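PDB 7BVW: AT5G66160 protein from Arabidopsis thaliana, which probably serves as a sorting receptor that carries proteins to the protein storage vacuole, its zinc-binding RING-H2 domain, the part described here, acting as an E3 ligase. Local coordinates for residues Val11-Thr20 with Tyr38-Pro48. Residues are numbered along the deposited sequence; the frame is centred on the assembly and turned at random.
Sequences VHTLPCFTFT and YRFGESLRLLP
Strand 16-18 runs antiparallel to strand 43-46, paired through the bridges Cys16-Arg45, Phe17-Leu44 and Thr18-Ser43, with Phe17 and Leu44 exchanging two backbone hydrogen bonds, of which Leu44 N to Phe17 O is the shorter at 2.7 Å. Further backbone hydrogen bonds continue the pairing: Leu46 N to Pro15 O, Phe19 N to Glu42 O, and Gly41 N, in the type II turn Arg39-Glu42, gives a nearly straight bond (176°) to Phe19 O.

Beyond Thr18, Phe19, with CG anti to the backbone N (chi1 -170°), lays its ring against Tyr38, whose CB sits over the ring centre in a CH-pi contact, 3.5 Å from the centroid. Phe17 uses one face differently: Leu44 CB rests above it toward the rim, 3.9 Å from CZ, while Leu46 CB meets the ring edge at CE1. At the other end the bent Arg45 chain reaches to the type I turn Val11-Leu14. Val11 O stands over the centre of its guanidinium face, NH1 makes a weak 3.1 Å hydrogen bond to Leu14 O, and a water accepting from NH1 donates to His12 O. Nearby, Leu14 CD1 packs on Leu47 CD2 at 3.7 Å.

Strand 43-46 is the middle of the small antiparallel RING sheet, between 16-18 and 52-54. Phe17 and Leu44 face helix 21-27, whereas Cys16 and Arg45 touch helix 55-65, where Asp59 forms a salt bridge with Arg45 NE. Glu42 OE1 accepts from Arg39 N and is also hydrogen-bonded to NE2 of the zinc ligand His54, tying the turn to strand 52-54.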
loop_
_atom_site.group_PDB
_atom_site.type_symbol
_atom_site.label_atom_id
_atom_site.label_comp_id
_atom_site.label_asym_id
_atom_site.label_seq_id
_atom_site.Cartn_x
_atom_site.Cartn_y
_atom_site.Cartn_z
ATOM N N VAL A 11 6.247 2.884 -8.146
ATOM C CA VAL A 11 5.409 2.236 -7.141
ATOM C C VAL A 11 6.003 0.900 -6.717
ATOM O O VAL A 11 5.896 0.504 -5.548
ATOM C CB VAL A 11 3.973 2.068 -7.676
ATOM C CG1 VAL A 11 3.078 1.402 -6.637
ATOM C CG2 VAL A 11 3.407 3.415 -8.084
ATOM N N HIS A 12 6.654 0.196 -7.642
ATOM C CA HIS A 12 7.204 -1.126 -7.375
ATOM C C HIS A 12 8.454 -1.095 -6.502
ATOM O O HIS A 12 8.940 -2.164 -6.116
ATOM C CB HIS A 12 7.503 -1.837 -8.699
ATOM C CG HIS A 12 6.283 -2.106 -9.526
ATOM N ND1 HIS A 12 6.343 -2.446 -10.861
ATOM C CD2 HIS A 12 4.969 -2.081 -9.204
ATOM C CE1 HIS A 12 5.118 -2.619 -11.325
ATOM N NE2 HIS A 12 4.266 -2.404 -10.338
ATOM N N THR A 13 8.983 0.086 -6.178
ATOM C CA THR A 13 10.106 0.187 -5.256
ATOM C C THR A 13 9.669 0.415 -3.815
ATOM O O THR A 13 10.516 0.379 -2.915
ATOM C CB THR A 13 11.051 1.320 -5.677
ATOM O OG1 THR A 13 10.371 2.578 -5.569
ATOM C CG2 THR A 13 11.525 1.122 -7.110
ATOM N N LEU A 14 8.378 0.652 -3.583
ATOM C CA LEU A 14 7.875 0.827 -2.231
ATOM C C LEU A 14 8.148 -0.425 -1.397
ATOM O O LEU A 14 8.185 -1.540 -1.928
ATOM C CB LEU A 14 6.378 1.122 -2.256
ATOM C CG LEU A 14 5.970 2.570 -2.531
ATOM C CD1 LEU A 14 4.486 2.649 -2.835
ATOM C CD2 LEU A 14 6.312 3.457 -1.340
ATOM N N PRO A 15 8.352 -0.269 -0.089
ATOM C CA PRO A 15 8.639 -1.434 0.756
ATOM C C PRO A 15 7.482 -2.422 0.754
ATOM O O PRO A 15 6.310 -2.039 0.773
ATOM C CB PRO A 15 8.851 -0.821 2.145
ATOM C CG PRO A 15 9.188 0.611 1.884
ATOM C CD PRO A 15 8.393 0.989 0.675
ATOM N N CYS A 16 7.827 -3.707 0.727
ATOM C CA CYS A 16 6.840 -4.774 0.748
ATOM C C CYS A 16 7.291 -5.859 1.715
ATOM O O CYS A 16 8.488 -6.049 1.946
ATOM C CB CYS A 16 6.620 -5.374 -0.648
ATOM S SG CYS A 16 8.019 -6.314 -1.298
ATOM N N PHE A 17 6.317 -6.575 2.271
ATOM C CA PHE A 17 6.589 -7.599 3.268
ATOM C C PHE A 17 5.457 -8.617 3.255
ATOM O O PHE A 17 4.393 -8.390 2.671
ATOM C CB PHE A 17 6.772 -6.981 4.661
ATOM C CG PHE A 17 5.600 -6.163 5.128
ATOM C CD1 PHE A 17 5.441 -4.848 4.716
ATOM C CD2 PHE A 17 4.666 -6.704 5.993
ATOM C CE1 PHE A 17 4.366 -4.096 5.149
ATOM C CE2 PHE A 17 3.591 -5.956 6.431
ATOM C CZ PHE A 17 3.439 -4.650 6.008
ATOM N N THR A 18 5.701 -9.753 3.906
ATOM C CA THR A 18 4.745 -10.850 3.973
ATOM C C THR A 18 4.006 -10.816 5.307
ATOM O O THR A 18 4.609 -10.561 6.353
ATOM C CB THR A 18 5.455 -12.198 3.797
ATOM O OG1 THR A 18 6.073 -12.257 2.506
ATOM C CG2 THR A 18 4.471 -13.350 3.930
ATOM N N PHE A 19 2.697 -11.066 5.262
ATOM C CA PHE A 19 1.873 -11.066 6.470
ATOM C C PHE A 19 2.152 -12.335 7.266
ATOM O O PHE A 19 1.610 -13.402 6.972
ATOM C CB PHE A 19 0.396 -10.953 6.111
ATOM C CG PHE A 19 -0.500 -10.717 7.299
ATOM C CD1 PHE A 19 -0.721 -9.432 7.774
ATOM C CD2 PHE A 19 -1.116 -11.777 7.943
ATOM C CE1 PHE A 19 -1.542 -9.212 8.867
ATOM C CE2 PHE A 19 -1.937 -11.563 9.033
ATOM C CZ PHE A 19 -2.152 -10.279 9.496
ATOM N N THR A 20 3.004 -12.223 8.278
ATOM C CA THR A 20 3.335 -13.322 9.175
ATOM C C THR A 20 3.074 -12.895 10.618
ATOM O O THR A 20 2.513 -11.826 10.877
ATOM C CB THR A 20 4.790 -13.760 8.987
ATOM O OG1 THR A 20 5.652 -12.622 9.116
ATOM C CG2 THR A 20 4.985 -14.383 7.614
ATOM N N TYR A 38 -6.423 -9.745 6.173
ATOM C CA TYR A 38 -5.163 -10.327 5.732
ATOM C C TYR A 38 -5.084 -11.794 6.134
ATOM O O TYR A 38 -5.525 -12.186 7.218
ATOM C CB TYR A 38 -3.972 -9.565 6.323
ATOM C CG TYR A 38 -3.866 -8.108 5.917
ATOM C CD1 TYR A 38 -3.755 -7.735 4.581
ATOM C CD2 TYR A 38 -3.846 -7.103 6.878
ATOM C CE1 TYR A 38 -3.647 -6.395 4.215
ATOM C CE2 TYR A 38 -3.737 -5.766 6.522
ATOM C CZ TYR A 38 -3.637 -5.419 5.191
ATOM O OH TYR A 38 -3.524 -4.092 4.842
ATOM N N ARG A 39 -4.528 -12.608 5.243
ATOM C CA ARG A 39 -4.293 -14.019 5.503
ATOM C C ARG A 39 -2.795 -14.279 5.590
ATOM O O ARG A 39 -1.990 -13.566 4.985
ATOM C CB ARG A 39 -4.919 -14.897 4.414
ATOM C CG ARG A 39 -6.445 -14.862 4.370
ATOM C CD ARG A 39 -6.991 -15.936 3.436
ATOM N NE ARG A 39 -8.452 -16.010 3.459
ATOM C CZ ARG A 39 -9.248 -15.502 2.523
ATOM N NH1 ARG A 39 -10.564 -15.621 2.637
ATOM N NH2 ARG A 39 -8.731 -14.880 1.471
ATOM N N PHE A 40 -2.432 -15.304 6.358
ATOM C CA PHE A 40 -1.028 -15.645 6.550
ATOM C C PHE A 40 -0.353 -15.918 5.212
ATOM O O PHE A 40 -0.852 -16.698 4.397
ATOM C CB PHE A 40 -0.903 -16.865 7.465
ATOM C CG PHE A 40 0.485 -17.445 7.518
ATOM C CD1 PHE A 40 1.431 -16.933 8.389
ATOM C CD2 PHE A 40 0.842 -18.505 6.697
ATOM C CE1 PHE A 40 2.708 -17.464 8.437
ATOM C CE2 PHE A 40 2.116 -19.037 6.740
ATOM C CZ PHE A 40 3.048 -18.517 7.612
ATOM N N GLY A 41 0.787 -15.269 4.986
ATOM C CA GLY A 41 1.556 -15.461 3.778
ATOM C C GLY A 41 1.274 -14.471 2.669
ATOM O O GLY A 41 1.980 -14.492 1.653
ATOM N N GLU A 42 0.272 -13.611 2.823
ATOM C CA GLU A 42 -0.028 -12.640 1.786
ATOM C C GLU A 42 1.066 -11.581 1.700
ATOM O O GLU A 42 1.820 -11.342 2.647
ATOM C CB GLU A 42 -1.377 -11.977 2.045
ATOM C CG GLU A 42 -2.566 -12.878 1.801
ATOM C CD GLU A 42 -3.879 -12.174 2.058
ATOM O OE1 GLU A 42 -3.874 -11.159 2.784
ATOM O OE2 GLU A 42 -4.908 -12.636 1.526
ATOM N N SER A 43 1.138 -10.936 0.540
ATOM C CA SER A 43 2.115 -9.890 0.276
ATOM C C SER A 43 1.481 -8.525 0.504
ATOM O O SER A 43 0.407 -8.236 -0.033
ATOM C CB SER A 43 2.648 -9.987 -1.155
ATOM O OG SER A 43 3.454 -11.143 -1.327
ATOM N N LEU A 44 2.145 -7.694 1.301
ATOM C CA LEU A 44 1.659 -6.365 1.629
ATOM C C LEU A 44 2.684 -5.316 1.218
ATOM O O LEU A 44 3.862 -5.614 1.010
ATOM C CB LEU A 44 1.361 -6.228 3.129
ATOM C CG LEU A 44 -0.017 -6.643 3.652
ATOM C CD1 LEU A 44 -0.252 -8.135 3.512
ATOM C CD2 LEU A 44 -0.153 -6.215 5.100
ATOM N N ARG A 45 2.219 -4.075 1.110
ATOM C CA ARG A 45 3.087 -2.931 0.879
ATOM C C ARG A 45 2.820 -1.868 1.931
ATOM O O ARG A 45 1.717 -1.773 2.478
ATOM C CB ARG A 45 2.885 -2.328 -0.515
ATOM C CG ARG A 45 3.771 -2.919 -1.599
ATOM C CD ARG A 45 4.022 -1.900 -2.701
ATOM N NE ARG A 45 4.143 -2.516 -4.020
ATOM C CZ ARG A 45 5.236 -3.127 -4.467
ATOM N NH1 ARG A 45 6.310 -3.219 -3.696
ATOM N NH2 ARG A 45 5.250 -3.657 -5.684
ATOM N N LEU A 46 3.841 -1.064 2.205
ATOM C CA LEU A 46 3.764 0.002 3.192
ATOM C C LEU A 46 3.961 1.350 2.513
ATOM O O LEU A 46 4.888 1.517 1.712
ATOM C CB LEU A 46 4.813 -0.187 4.289
ATOM C CG LEU A 46 4.750 0.840 5.416
ATOM C CD1 LEU A 46 3.442 0.701 6.177
ATOM C CD2 LEU A 46 5.946 0.699 6.349
ATOM N N LEU A 47 3.091 2.299 2.833
ATOM C CA LEU A 47 3.187 3.679 2.388
ATOM C C LEU A 47 3.875 4.524 3.450
ATOM O O LEU A 47 3.856 4.185 4.635
ATOM C CB LEU A 47 1.790 4.239 2.091
ATOM C CG LEU A 47 1.012 3.588 0.941
ATOM C CD1 LEU A 47 -0.240 4.393 0.606
ATOM C CD2 LEU A 47 1.894 3.424 -0.295
ATOM N N PRO A 48 4.497 5.642 3.062
ATOM C CA PRO A 48 5.237 6.447 4.051
ATOM C C PRO A 48 4.369 7.008 5.162
ATOM O O PRO A 48 4.902 7.345 6.227
ATOM C CB PRO A 48 5.854 7.567 3.202
ATOM C CG PRO A 48 5.013 7.625 1.975
ATOM C CD PRO A 48 4.599 6.209 1.708
HETATM O O HOH W 1 8.385 -4.754 -5.107
#